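Local coordinates for protein soluble lytic murein transglycosylase (PDB 1QSA) that cleaves the glycosidic bonds between N-acetylmuramic acid and N-acetylglucosamine in peptidoglycan, leaving a 1,6-anhydro bond on the muramic acid residue, at residues I257-L262 with K273-A278; D229-R234 with D269-W274. All blocks are in the same frame, centred on the assembly; numbering follows the deposited sequence.

Contact 1 (I257-L262 with K273-A278)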
loop_
_atom_site.group_PDB
_atom_site.type_symbol
_atom_site.label_atom_id
_atom_site.label_comp_id
_atom_site.label_asym_id
_atom_site.label_seq_id
_atom_site.Cartn_x
_atom_site.Cartn_y
_atom_site.Cartn_z
ATOM N N ILE A 257 -15.844 10.784 16.553
ATOM C CA ILE A 257 -16.394 10.322 15.284
ATOM C C ILE A 257 -17.077 11.466 14.524
ATOM O O ILE A 257 -16.834 11.660 13.328
ATOM C CB ILE A 257 -17.375 9.155 15.525
ATOM C CG1 ILE A 257 -16.582 7.893 15.882
ATOM C CG2 ILE A 257 -18.278 8.926 14.313
ATOM C CD1 ILE A 257 -17.428 6.797 16.489
ATOM N N VAL A 258 -17.887 12.248 15.232
ATOM C CA VAL A 258 -18.591 13.366 14.610
ATOM C C VAL A 258 -17.639 14.496 14.228
ATOM O O VAL A 258 -17.734 15.044 13.126
ATOM C CB VAL A 258 -19.717 13.881 15.528
ATOM C CG1 VAL A 258 -20.323 15.173 14.970
ATOM C CG2 VAL A 258 -20.799 12.822 15.645
ATOM N N ALA A 259 -16.695 14.806 15.116
ATOM C CA ALA A 259 -15.721 15.876 14.880
ATOM C C ALA A 259 -14.947 15.664 13.584
ATOM O O ALA A 259 -14.644 16.625 12.875
ATOM C CB ALA A 259 -14.772 16.007 16.064
ATOM N N TRP A 260 -14.612 14.408 13.281
ATOM C CA TRP A 260 -13.908 14.066 12.049
ATOM C C TRP A 260 -14.701 14.473 10.819
ATOM O O TRP A 260 -14.127 14.732 9.758
ATOM C CB TRP A 260 -13.696 12.549 11.956
ATOM C CG TRP A 260 -12.406 12.078 12.509
ATOM C CD1 TRP A 260 -12.213 11.389 13.668
ATOM C CD2 TRP A 260 -11.110 12.264 11.927
ATOM N NE1 TRP A 260 -10.870 11.134 13.849
ATOM C CE2 TRP A 260 -10.173 11.660 12.796
ATOM C CE3 TRP A 260 -10.652 12.877 10.757
ATOM C CZ2 TRP A 260 -8.804 11.652 12.531
ATOM C CZ3 TRP A 260 -9.279 12.869 10.491
ATOM C CH2 TRP A 260 -8.378 12.260 11.378
ATOM N N ARG A 261 -16.026 14.448 10.949
ATOM C CA ARG A 261 -16.916 14.770 9.842
ATOM C C ARG A 261 -17.321 16.244 9.776
ATOM O O ARG A 261 -18.133 16.622 8.938
ATOM C CB ARG A 261 -18.175 13.888 9.881
ATOM C CG ARG A 261 -17.933 12.393 10.099
ATOM C CD ARG A 261 -16.857 11.823 9.186
ATOM N NE ARG A 261 -17.133 12.029 7.771
ATOM C CZ ARG A 261 -16.549 11.338 6.795
ATOM N NH1 ARG A 261 -15.683 10.372 7.086
ATOM N NH2 ARG A 261 -16.852 11.591 5.529
ATOM N N LEU A 262 -16.775 17.062 10.668
ATOM C CA LEU A 262 -17.086 18.495 10.686
ATOM C C LEU A 262 -15.842 19.306 10.327
ATOM O O LEU A 262 -15.659 20.422 10.803
ATOM C CB LEU A 262 -17.624 18.907 12.057
ATOM C CG LEU A 262 -19.001 18.331 12.416
ATOM C CD1 LEU A 262 -19.376 18.686 13.846
ATOM C CD2 LEU A 262 -20.049 18.837 11.433
ATOM N N LYS A 273 -18.111 25.301 16.727
ATOM C CA LYS A 273 -17.922 25.478 18.164
ATOM C C LYS A 273 -18.038 24.123 18.876
ATOM O O LYS A 273 -17.234 23.792 19.756
ATOM C CB LYS A 273 -18.963 26.461 18.713
ATOM C CG LYS A 273 -18.900 26.688 20.207
ATOM C CD LYS A 273 -19.930 27.735 20.618
ATOM C CE LYS A 273 -19.947 27.947 22.117
ATOM N NZ LYS A 273 -20.963 28.975 22.501
ATOM N N TRP A 274 -19.039 23.343 18.481
ATOM C CA TRP A 274 -19.254 22.024 19.068
ATOM C C TRP A 274 -18.050 21.137 18.752
ATOM O O TRP A 274 -17.535 20.447 19.623
ATOM C CB TRP A 274 -20.526 21.397 18.490
ATOM C CG TRP A 274 -20.910 20.109 19.153
ATOM C CD1 TRP A 274 -21.753 19.957 20.215
ATOM C CD2 TRP A 274 -20.430 18.796 18.824
ATOM N NE1 TRP A 274 -21.821 18.632 20.580
ATOM C CE2 TRP A 274 -21.022 17.896 19.744
ATOM C CE3 TRP A 274 -19.556 18.289 17.851
ATOM C CZ2 TRP A 274 -20.764 16.515 19.720
ATOM C CZ3 TRP A 274 -19.297 16.911 17.826
ATOM C CH2 TRP A 274 -19.902 16.046 18.757
ATOM N N ARG A 275 -17.606 21.175 17.500
ATOM C CA ARG A 275 -16.461 20.380 17.044
ATOM C C ARG A 275 -15.209 20.706 17.843
ATOM O O ARG A 275 -14.520 19.809 18.321
ATOM C CB ARG A 275 -16.190 20.631 15.558
ATOM C CG ARG A 275 -14.926 19.963 15.014
ATOM C CD ARG A 275 -14.450 20.633 13.727
ATOM N NE ARG A 275 -14.028 22.005 14.002
ATOM C CZ ARG A 275 -14.213 23.049 13.191
ATOM N NH1 ARG A 275 -14.789 22.912 12.004
ATOM N NH2 ARG A 275 -13.792 24.243 13.576
ATOM N N ASP A 276 -14.914 21.995 18.009
ATOM C CA ASP A 276 -13.717 22.375 18.748
ATOM C C ASP A 276 -13.761 22.026 20.222
ATOM O O ASP A 276 -12.717 21.742 20.830
ATOM C CB ASP A 276 -13.358 23.846 18.505
ATOM C CG ASP A 276 -12.859 24.089 17.085
ATOM O OD1 ASP A 276 -12.608 23.107 16.350
ATOM O OD2 ASP A 276 -12.719 25.258 16.688
ATOM N N ASP A 277 -14.959 22.038 20.803
ATOM C CA ASP A 277 -15.111 21.665 22.204
ATOM C C ASP A 277 -14.843 20.156 22.289
ATOM O O ASP A 277 -14.137 19.697 23.184
ATOM C CB ASP A 277 -16.525 21.984 22.709
ATOM C CG ASP A 277 -16.800 21.402 24.097
ATOM O OD1 ASP A 277 -16.405 22.030 25.108
ATOM O OD2 ASP A 277 -17.406 20.307 24.177
ATOM N N ALA A 278 -15.378 19.402 21.330
ATOM C CA ALA A 278 -15.176 17.952 21.291
ATOM C C ALA A 278 -13.691 17.612 21.157
ATOM O O ALA A 278 -13.172 16.772 21.899
ATOM C CB ALA A 278 -15.967 17.329 20.147
#

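Contact 2 (D229-R234 with D269-W274)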
loop_
_atom_site.group_PDB
_atom_site.type_symbol
_atom_site.label_atom_id
_atom_site.label_comp_id
_atom_site.label_asym_id
_atom_site.label_seq_id
_atom_site.Cartn_x
_atom_site.Cartn_y
_atom_site.Cartn_z
ATOM N N ASP A 229 -24.337 11.812 7.254
ATOM C CA ASP A 229 -24.909 13.064 7.746
ATOM C C ASP A 229 -24.330 13.382 9.123
ATOM O O ASP A 229 -24.814 12.891 10.151
ATOM C CB ASP A 229 -26.435 12.886 7.828
ATOM C CG ASP A 229 -27.185 14.186 8.106
ATOM O OD1 ASP A 229 -26.685 15.058 8.842
ATOM O OD2 ASP A 229 -28.318 14.312 7.595
ATOM N N ALA A 230 -23.313 14.239 9.141
ATOM C CA ALA A 230 -22.641 14.618 10.375
ATOM C C ALA A 230 -23.550 15.263 11.417
ATOM O O ALA A 230 -23.367 15.042 12.615
ATOM C CB ALA A 230 -21.446 15.526 10.072
ATOM N N GLU A 231 -24.535 16.042 10.966
ATOM C CA GLU A 231 -25.456 16.713 11.884
ATOM C C GLU A 231 -26.417 15.728 12.550
ATOM O O GLU A 231 -26.673 15.820 13.755
ATOM C CB GLU A 231 -26.230 17.828 11.168
ATOM C CG GLU A 231 -27.155 18.660 12.082
ATOM C CD GLU A 231 -26.422 19.458 13.156
ATOM O OE1 GLU A 231 -25.176 19.414 13.228
ATOM O OE2 GLU A 231 -27.097 20.149 13.946
ATOM N N ASN A 232 -26.933 14.784 11.768
ATOM C CA ASN A 232 -27.839 13.764 12.291
ATOM C C ASN A 232 -27.106 13.007 13.404
ATOM O O ASN A 232 -27.655 12.768 14.480
ATOM C CB ASN A 232 -28.253 12.805 11.169
ATOM C CG ASN A 232 -29.244 11.756 11.631
ATOM O OD1 ASN A 232 -29.133 10.587 11.274
ATOM N ND2 ASN A 232 -30.222 12.169 12.429
ATOM N N ALA A 233 -25.837 12.688 13.169
ATOM C CA ALA A 233 -25.038 11.976 14.161
ATOM C C ALA A 233 -24.747 12.841 15.394
ATOM O O ALA A 233 -24.824 12.372 16.531
ATOM C CB ALA A 233 -23.728 11.497 13.530
ATOM N N ARG A 234 -24.413 14.110 15.173
ATOM C CA ARG A 234 -24.105 15.009 16.289
ATOM C C ARG A 234 -25.291 15.120 17.244
ATOM O O ARG A 234 -25.133 15.019 18.457
ATOM C CB ARG A 234 -23.732 16.402 15.758
ATOM C CG ARG A 234 -23.217 17.366 16.818
ATOM C CD ARG A 234 -22.907 18.737 16.223
ATOM N NE ARG A 234 -24.131 19.470 15.919
ATOM C CZ ARG A 234 -24.746 20.273 16.780
ATOM N NH1 ARG A 234 -24.239 20.468 17.989
ATOM N NH2 ARG A 234 -25.863 20.894 16.427
ATOM N N ASP A 269 -21.391 27.854 12.326
ATOM C CA ASP A 269 -20.686 28.348 13.506
ATOM C C ASP A 269 -20.995 27.487 14.720
ATOM O O ASP A 269 -20.125 27.244 15.549
ATOM C CB ASP A 269 -21.064 29.804 13.797
ATOM C CG ASP A 269 -20.659 30.751 12.681
ATOM O OD1 ASP A 269 -19.620 30.508 12.022
ATOM O OD2 ASP A 269 -21.383 31.749 12.466
ATOM N N GLU A 270 -22.243 27.044 14.825
ATOM C CA GLU A 270 -22.672 26.189 15.929
ATOM C C GLU A 270 -21.907 24.855 15.863
ATOM O O GLU A 270 -21.408 24.366 16.879
ATOM C CB GLU A 270 -24.185 25.941 15.846
ATOM C CG GLU A 270 -24.719 24.933 16.859
ATOM C CD GLU A 270 -26.233 24.728 16.773
ATOM O OE1 GLU A 270 -26.774 24.613 15.646
ATOM O OE2 GLU A 270 -26.882 24.670 17.843
ATOM N N GLN A 271 -21.800 24.295 14.660
ATOM C CA GLN A 271 -21.092 23.032 14.458
ATOM C C GLN A 271 -19.593 23.168 14.727
ATOM O O GLN A 271 -18.995 22.288 15.348
ATOM C CB GLN A 271 -21.315 22.502 13.043
ATOM C CG GLN A 271 -22.720 22.005 12.749
ATOM C CD GLN A 271 -22.883 21.563 11.300
ATOM O OE1 GLN A 271 -22.401 22.224 10.374
ATOM N NE2 GLN A 271 -23.541 20.430 11.097
ATOM N N ALA A 272 -18.988 24.265 14.268
ATOM C CA ALA A 272 -17.559 24.497 14.491
ATOM C C ALA A 272 -17.232 24.634 15.980
ATOM O O ALA A 272 -16.196 24.152 16.446
ATOM C CB ALA A 272 -17.082 25.728 13.724
ATOM N N LYS A 273 -18.111 25.301 16.727
ATOM C CA LYS A 273 -17.922 25.478 18.164
ATOM C C LYS A 273 -18.038 24.123 18.876
ATOM O O LYS A 273 -17.234 23.792 19.756
ATOM C CB LYS A 273 -18.963 26.461 18.713
ATOM C CG LYS A 273 -18.900 26.688 20.207
ATOM C CD LYS A 273 -19.930 27.735 20.618
ATOM C CE LYS A 273 -19.947 27.947 22.117
ATOM N NZ LYS A 273 -20.963 28.975 22.501
ATOM N N TRP A 274 -19.039 23.343 18.481
ATOM C CA TRP A 274 -19.254 22.024 19.068
ATOM C C TRP A 274 -18.050 21.137 18.752
ATOM O O TRP A 274 -17.535 20.447 19.623
ATOM C CB TRP A 274 -20.526 21.397 18.490
ATOM C CG TRP A 274 -20.910 20.109 19.153
ATOM C CD1 TRP A 274 -21.753 19.957 20.215
ATOM C CD2 TRP A 274 -20.430 18.796 18.824
ATOM N NE1 TRP A 274 -21.821 18.632 20.580
ATOM C CE2 TRP A 274 -21.022 17.896 19.744
ATOM C CE3 TRP A 274 -19.556 18.289 17.851
ATOM C CZ2 TRP A 274 -20.764 16.515 19.720
ATOM C CZ3 TRP A 274 -19.297 16.911 17.826
ATOM C CH2 TRP A 274 -19.902 16.046 18.757
HETATM O O HOH W 1 -24.752 22.822 19.540
#

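Contact 1 (I257-L262 with K273-A278)
The carbonyl oxygen of Leu-262 receives NH1 of Arg-275 at 2.9 Å, in a bond nearly straight at hydrogen (170°) and lying in the guanidinium plane. It spans two consecutive helices of the all-helical superhelix, 248-260 and 269-280, joining the loop just past the first to the flank of the second. A bend at chi3 (65°) sets the guanidinium between two partners: NH1 faces Leu-262 O, while NE and NH2 both grip OD1 of Asp-276 from one face of the carboxylate, NE at 3.0 Å. That oxygen also takes part in a salt bridge with Arg-291 of helix 285-298, so the carboxylate ties two arginines together. The aliphatic part of Arg-275 packs as well, its CD 4.0 Å from CB of Leu-262 as the two side chains run past each other in opposite directions. With CG anti to the backbone N (chi1 -173°), the far edge of the Trp-274 six-membered ring comes up against Val-258 and Leu-262, whose CD1 lies 4.0 Å from CE3 of Trp-274. Between the backbones the gap is small, CA of Ala-259 and CA of Arg-275 being 5.1 Å apart. Val-258 crosses the indole at about a right angle and puts CG1 3.5 Å from CZ3 of Trp-274.

Contact 2 (D229-R234 with D269-W274)
Arg-234 lays its aliphatic chain over one face of the Trp-274 indole, and this is the tight half of the contact: CG stands 3.6 Å from the centroid of the six-membered ring, only 9° off its normal. The chain then bends at chi3, carrying the guanidinium above the five-membered ring. There the planes are 73° apart, so the cation-pi contact is made by the guanidinium edge, with NH1 3.4 Å from CD1 of Trp-274. The same group is held from its other nitrogens by Glu-231, one turn earlier on its helix: NE binds OE1 and NH2 binds OE2, each at 2.9 Å and on the syn side, a side-on, two-point salt bridge that restricts rotation of the guanidinium. Helices 230-243 and 269-280 of the alpha-superhelix thus meet through long side chains, as expected for segment axes 12.2 Å apart at their closest and inclined at 57°. Gln-271 adds a direct link, its NE2 reaching OE1 of Glu-231 at 2.9 Å from the face of the carboxylate opposite to that used by Arg-234 NE. A leucine in place of Arg-234 would probably leave the Glu-231 carboxylate without its cationic mate and freer to turn, and the indole face without its charge. The solvent side is looser. OE1 of exposed Glu-270 stays 3.9 Å from NH2 of Arg-234, a long salt bridge of charges alone, well out of the guanidinium plane, and a water bridges Arg-234 NH1 to Glu-270 OE2, accepting from the arginine and donating to the glutamate over 3.3 Å.

How the contacts relate
The centres of contacts 1 and 2 lie about 7 Å apart, and both use helix 269-280, with Trp-274 common to the two. Along the chain helix 230-243 comes first, then 248-260, then 269-280, so contact 1 joins neighbours in sequence while contact 2 passes over the intervening helix. That helix also packs directly on the first, Val-258 CG1 lying 3.7 Å from Arg-234 CB, so the three helices touch pairwise. Contact 1 is buried and contact 2 is at the surface. Both lie away from the predicted active-site glutamate, in the alpha-superhelix, where contact 1 joins successive helices and contact 2 ties the first of the three to the third.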